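UDP-D-quinovosamine 4-dehydrogenase (Vibrio fischeri, PDB 3NKL) is thought to act as a membrane-associated oxidoreductase and lyase of the polysaccharide synthase family, this chain being one Rossmann-like, CoA-binding-type domain of the whole protein. Local coordinates at residues B[78-81]-B[82-85]; B[43-47]-B[48-52]. All blocks are in the same frame, centred on the assembly; numbering follows the deposited sequence. Where two conformers were deposited one is given.

Interaction 1 (B[78-81]-B[82-85]); sequences QVQK and KVII
The flat amide of Gln80 meets Ile84 with its oxygen end and not with either face: OE1 lies 3.6 Å from Ile84 CG1 and 3.9 Å from Ile84 CD1. Gln80 runs CG anti to the backbone N (chi1 179°) and then bends at chi2, which turns the amide oxygen forward along the helix, toward the isoleucine one turn on. A weak hydrogen bond joins the same oxygen to Lys40 NZ of the second subunit, so glutamine suits a place that faces both a hydrocarbon branch and a neighbouring chain. The peptide planes are gripped in the usual helical way: Ile84 N donates to Gln80 O at 3.0 Å, and Ile85 N to Lys81 O at 2.8 Å, each donor tilted by about 20° from the carbonyl plane.

This is the first part of helix 78-89, the crossover of a beta-alpha-beta unit between strands 68-71 and 94-97. Lys81, Ile84 and Ile85 all touch Leu71 of the first strand, so the branched isoleucines fill the helix-sheet interface. Lys81 lays CG 4.0 Å from Ile85 CD1, while its extended chain carries NZ to a hydrogen bond with Thr97 OG1 at the second strand. On a more exposed side, the methylenes of Lys82 run back past the preceding turn, with Lys82 CG 3.6 Å from Gln78 O, and Val83 CG2 sits 3.4 Å from Val79 O.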
ATOM      1  N   GLN B  78      -5.120 -12.032   3.162  0.62 23.35           N
ATOM      2  CA  GLN B  78      -6.292 -12.638   2.522  0.62 23.81           C
ATOM      3  C   GLN B  78      -7.495 -12.492   3.446  0.62 22.83           C
ATOM      4  O   GLN B  78      -8.591 -12.197   2.993  0.62 20.05           O
ATOM      5  CB  GLN B  78      -6.042 -14.098   2.142  0.62 26.68           C
ATOM      6  CG  GLN B  78      -5.160 -14.248   0.912  0.62 27.12           C
ATOM      7  CD  GLN B  78      -5.880 -13.870  -0.374  0.62 31.03           C
ATOM      8  OE1 GLN B  78      -5.660 -12.795  -0.943  0.62 24.43           O
ATOM      9  NE2 GLN B  78      -6.755 -14.758  -0.835  0.62 36.60           N
ATOM     10  N   VAL B  79      -7.293 -12.653   4.750  1.00 19.19           N
ATOM     11  CA  VAL B  79      -8.413 -12.451   5.677  1.00 24.25           C
ATOM     12  C   VAL B  79      -9.055 -11.078   5.510  1.00 27.86           C
ATOM     13  O   VAL B  79     -10.287 -10.942   5.421  1.00 22.04           O
ATOM     14  CB  VAL B  79      -7.985 -12.596   7.137  1.00 31.98           C
ATOM     15  CG1 VAL B  79      -9.095 -12.082   8.038  1.00 34.27           C
ATOM     16  CG2 VAL B  79      -7.674 -14.050   7.448  1.00 44.87           C
ATOM     17  N   GLN B  80      -8.215 -10.050   5.458  1.00 21.34           N
ATOM     18  CA  GLN B  80      -8.700  -8.679   5.336  1.00 22.15           C
ATOM     19  C   GLN B  80      -9.327  -8.409   3.961  1.00 21.44           C
ATOM     20  O   GLN B  80     -10.306  -7.671   3.846  1.00 21.81           O
ATOM     21  CB  GLN B  80      -7.552  -7.700   5.595  1.00 21.41           C
ATOM     22  CG  GLN B  80      -7.938  -6.239   5.462  1.00 35.27           C
ATOM     23  CD  GLN B  80      -9.124  -5.839   6.343  1.00 49.82           C
ATOM     24  OE1 GLN B  80      -9.984  -5.054   5.928  1.00 45.76           O
ATOM     25  NE2 GLN B  80      -9.172  -6.374   7.559  1.00 53.98           N
ATOM     26  N   LYS B  81      -8.758  -8.995   2.915  1.00 20.74           N
ATOM     27  CA  LYS B  81      -9.320  -8.788   1.583  1.00 17.21           C
ATOM     28  C   LYS B  81     -10.729  -9.371   1.498  1.00 19.53           C
ATOM     29  O   LYS B  81     -11.618  -8.788   0.862  1.00 17.53           O
ATOM     30  CB  LYS B  81      -8.425  -9.392   0.497  1.00 11.97           C
ATOM     31  CG  LYS B  81      -8.820  -8.865  -0.927  1.00 14.30           C
ATOM     32  CD  LYS B  81      -7.943  -9.525  -2.016  1.00 14.66           C
ATOM     33  CE  LYS B  81      -8.115  -8.802  -3.373  1.00 16.59           C
ATOM     34  NZ  LYS B  81      -7.382  -9.459  -4.476  1.00 16.96           N
ATOM     35  N   LYS B  82     -10.942 -10.506   2.151  1.00 19.43           N
ATOM     36  CA  LYS B  82     -12.286 -11.116   2.140  1.00 18.95           C
ATOM     37  C   LYS B  82     -13.291 -10.292   2.929  1.00 25.49           C
ATOM     38  O   LYS B  82     -14.463 -10.163   2.534  1.00 22.76           O
ATOM     39  CB  LYS B  82     -12.242 -12.566   2.640  1.00 22.05           C
ATOM     40  CG  LYS B  82     -11.598 -13.520   1.623  1.00 30.16           C
ATOM     41  CD  LYS B  82     -11.305 -14.905   2.238  1.00 37.79           C
ATOM     42  CE  LYS B  82     -10.394 -15.732   1.336  1.00 45.80           C
ATOM     43  NZ  LYS B  82      -9.853 -16.960   2.007  1.00 53.92           N
ATOM     44  N   VAL B  83     -12.841  -9.707   4.033  1.00 19.36           N
ATOM     45  CA  VAL B  83     -13.684  -8.773   4.780  1.00 21.74           C
ATOM     46  C   VAL B  83     -14.157  -7.657   3.852  1.00 24.33           C
ATOM     47  O   VAL B  83     -15.352  -7.333   3.780  1.00 16.36           O
ATOM     48  CB  VAL B  83     -12.915  -8.156   5.957  1.00 25.19           C
ATOM     49  CG1 VAL B  83     -13.650  -6.937   6.483  1.00 30.85           C
ATOM     50  CG2 VAL B  83     -12.709  -9.197   7.051  1.00 31.32           C
ATOM     51  N   ILE B  84     -13.207  -7.076   3.127  1.00 18.60           N
ATOM     52  CA  ILE B  84     -13.512  -6.019   2.170  1.00 21.74           C
ATOM     53  C   ILE B  84     -14.486  -6.501   1.079  1.00 20.97           C
ATOM     54  O   ILE B  84     -15.487  -5.839   0.774  1.00 17.24           O
ATOM     55  CB  ILE B  84     -12.216  -5.479   1.544  1.00 16.65           C
ATOM     56  CG1 ILE B  84     -11.412  -4.688   2.604  1.00 18.99           C
ATOM     57  CG2 ILE B  84     -12.530  -4.628   0.290  1.00 16.39           C
ATOM     58  CD1 ILE B  84     -10.036  -4.264   2.113  1.00 22.45           C
ATOM     59  N   ILE B  85     -14.206  -7.665   0.515  1.00 16.54           N
ATOM     60  CA  ILE B  85     -15.008  -8.160  -0.608  1.00 15.09           C
ATOM     61  C   ILE B  85     -16.432  -8.413  -0.154  1.00 20.65           C
ATOM     62  O   ILE B  85     -17.386  -8.047  -0.840  1.00 19.19           O
ATOM     63  CB  ILE B  85     -14.435  -9.464  -1.203  1.00 14.62           C
ATOM     64  CG1 ILE B  85     -13.145  -9.180  -1.991  1.00 12.30           C
ATOM     65  CG2 ILE B  85     -15.462 -10.129  -2.130  1.00 19.85           C
ATOM     66  CD1 ILE B  85     -12.255 -10.436  -2.211  1.00 17.91           C
TER

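Interaction 2 (B[43-47]-B[48-52]); sequences KTTMQ and GITIY. With SO4 (sulfate ion), chain J.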
ATOM      1  N   LYS B  43     -10.978  12.046   3.513  1.00 42.91           N
ATOM      2  CA  LYS B  43     -11.179  13.359   2.924  1.00 45.02           C
ATOM      3  C   LYS B  43      -9.908  14.089   2.488  1.00 41.16           C
ATOM      4  O   LYS B  43      -9.944  15.292   2.266  1.00 49.83           O
ATOM      5  CB  LYS B  43     -12.058  14.226   3.828  1.00 46.01           C
ATOM      6  CG  LYS B  43     -13.526  13.800   3.774  1.00 43.85           C
ATOM      7  CD  LYS B  43     -14.411  14.598   4.733  1.00 52.08           C
ATOM      8  CE  LYS B  43     -15.884  14.395   4.395  1.00 55.14           C
ATOM      9  NZ  LYS B  43     -16.796  14.866   5.472  1.00 59.80           N
ATOM     10  N   THR B  44      -8.797  13.371   2.339  1.00 43.24           N
ATOM     11  CA  THR B  44      -7.644  13.956   1.653  1.00 47.06           C
ATOM     12  C   THR B  44      -7.849  13.771   0.155  1.00 49.91           C
ATOM     13  O   THR B  44      -8.812  13.127  -0.260  1.00 45.15           O
ATOM     14  CB  THR B  44      -6.302  13.352   2.099  1.00 49.57           C
ATOM     15  OG1 THR B  44      -6.251  11.961   1.768  1.00 46.81           O
ATOM     16  CG2 THR B  44      -6.104  13.527   3.607  1.00 51.22           C
ATOM     17  N   THR B  45      -6.979  14.346  -0.666  1.00 50.75           N
ATOM     18  CA  THR B  45      -7.158  14.223  -2.111  1.00 54.97           C
ATOM     19  C   THR B  45      -5.881  13.779  -2.811  1.00 64.82           C
ATOM     20  O   THR B  45      -4.783  14.193  -2.446  1.00 68.62           O
ATOM     21  CB  THR B  45      -7.642  15.530  -2.748  1.00 58.63           C
ATOM     22  OG1 THR B  45      -6.515  16.370  -3.021  1.00 69.30           O
ATOM     23  CG2 THR B  45      -8.620  16.255  -1.831  1.00 54.40           C
HETATM   24  N   MSE B  46      -6.049  12.945  -3.824  0.50 62.48           N
HETATM   25  CA  MSE B  46      -4.930  12.523  -4.634  0.50 62.40           C
HETATM   26  C   MSE B  46      -5.328  12.579  -6.087  0.50 68.58           C
HETATM   27  O   MSE B  46      -6.293  11.952  -6.515  0.50 67.60           O
HETATM   28  CB  MSE B  46      -4.462  11.132  -4.229  0.50 57.01           C
HETATM   29  CG  MSE B  46      -3.719  11.145  -2.916  0.50 55.92           C
HETATM   30 SE   MSE B  46      -2.265  12.444  -2.972  0.50 69.49          SE
HETATM   31  CE  MSE B  46      -2.036  12.729  -1.052  0.50 48.72           C
ATOM     32  N   GLN B  47      -4.586  13.377  -6.835  1.00 74.34           N
ATOM     33  CA  GLN B  47      -4.886  13.596  -8.248  1.00 73.94           C
ATOM     34  C   GLN B  47      -6.308  14.083  -8.510  1.00 71.13           C
ATOM     35  O   GLN B  47      -6.948  13.662  -9.472  1.00 72.80           O
ATOM     36  CB  GLN B  47      -4.619  12.331  -9.061  1.00 83.57           C
ATOM     37  CG  GLN B  47      -3.157  11.938  -9.109  1.00 94.67           C
ATOM     38  CD  GLN B  47      -2.886  10.852 -10.126  1.00100.59           C
ATOM     39  OE1 GLN B  47      -3.569   9.827 -10.157  1.00 97.49           O
ATOM     40  NE2 GLN B  47      -1.878  11.068 -10.967  1.00104.20           N
ATOM     41  N   GLY B  48      -6.802  14.977  -7.663  1.00 65.71           N
ATOM     42  CA  GLY B  48      -8.102  15.579  -7.894  1.00 69.73           C
ATOM     43  C   GLY B  48      -9.248  14.673  -7.503  1.00 64.37           C
ATOM     44  O   GLY B  48     -10.418  15.035  -7.630  1.00 63.72           O
ATOM     45  N   ILE B  49      -8.901  13.487  -7.025  1.00 63.35           N
ATOM     46  CA  ILE B  49      -9.875  12.527  -6.540  1.00 58.00           C
ATOM     47  C   ILE B  49      -9.806  12.586  -5.029  1.00 46.26           C
ATOM     48  O   ILE B  49      -8.716  12.561  -4.473  1.00 49.76           O
ATOM     49  CB  ILE B  49      -9.460  11.093  -6.934  1.00 55.11           C
ATOM     50  CG1 ILE B  49      -8.777  11.081  -8.298  1.00 60.34           C
ATOM     51  CG2 ILE B  49     -10.643  10.149  -6.917  1.00 54.19           C
ATOM     52  CD1 ILE B  49      -8.399   9.704  -8.749  1.00 60.10           C
ATOM     53  N   THR B  50     -10.941  12.636  -4.344  1.00 36.06           N
ATOM     54  CA  THR B  50     -10.847  12.541  -2.893  1.00 36.46           C
ATOM     55  C   THR B  50     -10.993  11.101  -2.364  1.00 35.32           C
ATOM     56  O   THR B  50     -11.542  10.215  -3.038  1.00 33.54           O
ATOM     57  CB  THR B  50     -11.696  13.626  -2.145  1.00 45.88           C
ATOM     58  OG1 THR B  50     -12.679  13.017  -1.303  1.00 49.24           O
ATOM     59  CG2 THR B  50     -12.348  14.580  -3.124  1.00 42.37           C
ATOM     60  N   ILE B  51     -10.437  10.885  -1.177  1.00 26.72           N
ATOM     61  CA  ILE B  51     -10.338   9.584  -0.526  1.00 25.23           C
ATOM     62  C   ILE B  51     -11.286   9.561   0.663  1.00 29.22           C
ATOM     63  O   ILE B  51     -11.337  10.525   1.420  1.00 34.53           O
ATOM     64  CB  ILE B  51      -8.907   9.357   0.019  1.00 24.54           C
ATOM     65  CG1 ILE B  51      -7.868   9.410  -1.097  1.00 29.75           C
ATOM     66  CG2 ILE B  51      -8.797   8.018   0.720  1.00 22.53           C
ATOM     67  CD1 ILE B  51      -6.446   9.358  -0.574  1.00 36.22           C
ATOM     68  N   TYR B  52     -12.039   8.477   0.835  1.00 24.65           N
ATOM     69  CA  TYR B  52     -13.018   8.407   1.918  1.00 25.17           C
ATOM     70  C   TYR B  52     -12.882   7.114   2.707  1.00 28.48           C
ATOM     71  O   TYR B  52     -12.503   6.083   2.161  1.00 28.00           O
ATOM     72  CB  TYR B  52     -14.459   8.481   1.387  1.00 24.18           C
ATOM     73  CG  TYR B  52     -14.792   9.720   0.602  1.00 29.84           C
ATOM     74  CD1 TYR B  52     -15.315  10.841   1.232  1.00 41.99           C
ATOM     75  CD2 TYR B  52     -14.594   9.771  -0.770  1.00 31.25           C
ATOM     76  CE1 TYR B  52     -15.636  11.981   0.513  1.00 45.80           C
ATOM     77  CE2 TYR B  52     -14.916  10.903  -1.500  1.00 34.30           C
ATOM     78  CZ  TYR B  52     -15.430  12.006  -0.847  1.00 40.50           C
ATOM     79  OH  TYR B  52     -15.729  13.135  -1.558  1.00 44.36           O
TER
HETATM   80  S   SO4 J 143     -16.930  12.078   8.991  1.00 95.23           S
HETATM   81  O1  SO4 J 143     -16.612  12.876   7.808  1.00 92.00           O
HETATM   82  O2  SO4 J 143     -17.072  12.984  10.126  1.00103.90           O
HETATM   83  O3  SO4 J 143     -18.177  11.335   8.810  1.00 91.46           O
HETATM   84  O4  SO4 J 143     -15.846  11.134   9.249  1.00100.02           O
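A tight beta hairpin with a type I' turn forms this edge of the sheet, strand 45-46 folding back on strand 49-52 through Gln47 and Gly48. Both turn residues have positive phi, a region that glycine enters easily, and Gly48 (phi 79°) takes the third of the four turn positions. Met46, a selenomethionine, and Ile49 close the turn as an antiparallel hydrogen-bonded pair. Met46 N donates to Ile49 O at 2.8 Å, nearly straight down the C=O direction, whereas Ile49 N reaches Met46 O from well above its carbonyl plane.

Thr45 and Thr50 follow as a non-hydrogen-bonded pair, with Thr45 CG2 4.1 Å from Thr50 CB; their beta-branched side chains suit the extended backbone of a strand. Farther on, Ile51 is held by two residues: Ile51 N donates to Thr44 O at 2.9 Å, and Lys43 N donates to Ile51 O at 2.6 Å in a more bent bond. The side chain of Ile51 crosses that of Thr44, bringing CD1 to 3.5 Å from Thr44 OG1, a hydroxyl whose hydrogen-bond partner is Lys41 O. Ile49 packs on Ala20 and Arg24 of helix 14-25, and both isoleucines touch Phe34 of strand 29-35, which suits their buried hydrocarbon branches.

Extended beyond CG, Lys43 passes Tyr52, its CG 4.3 Å from Tyr52 CE1, and its NZ donates to sulfate O1 at 3.1 Å. His42 NE2 and Tyr56 OH also bind this sulfate, and Tyr56 OH is hydrogen-bonded to Lys43 NZ as well. The ion probably came from the crystallisation liquor, but a lysine, a histidine and a tyrosine converging on it imply a surface site able to accept an anion.

Overall arrangement
Interaction 2 comes first along the chain and interaction 1 follows it, both in the CoA-binding-type domain. Their centres are 23 Å apart and their nearest atoms about 11 Å, so they do not touch. The hairpin of 43-52 forms one edge of the sheet, separated by strands 29-35 and 5-10 from strand 68-71, on which the helix of interaction 1 packs. The side chains of Ile51 and Ile84 come close to Gly11, Gly13 and Gly16 but do not contact them; these glycines resemble those of a Rossmann nucleotide-binding loop, though no role is established here. The sulfate belongs to interaction 2, whereas interaction 1 reaches the second subunit through a weak hydrogen bond at Gln80.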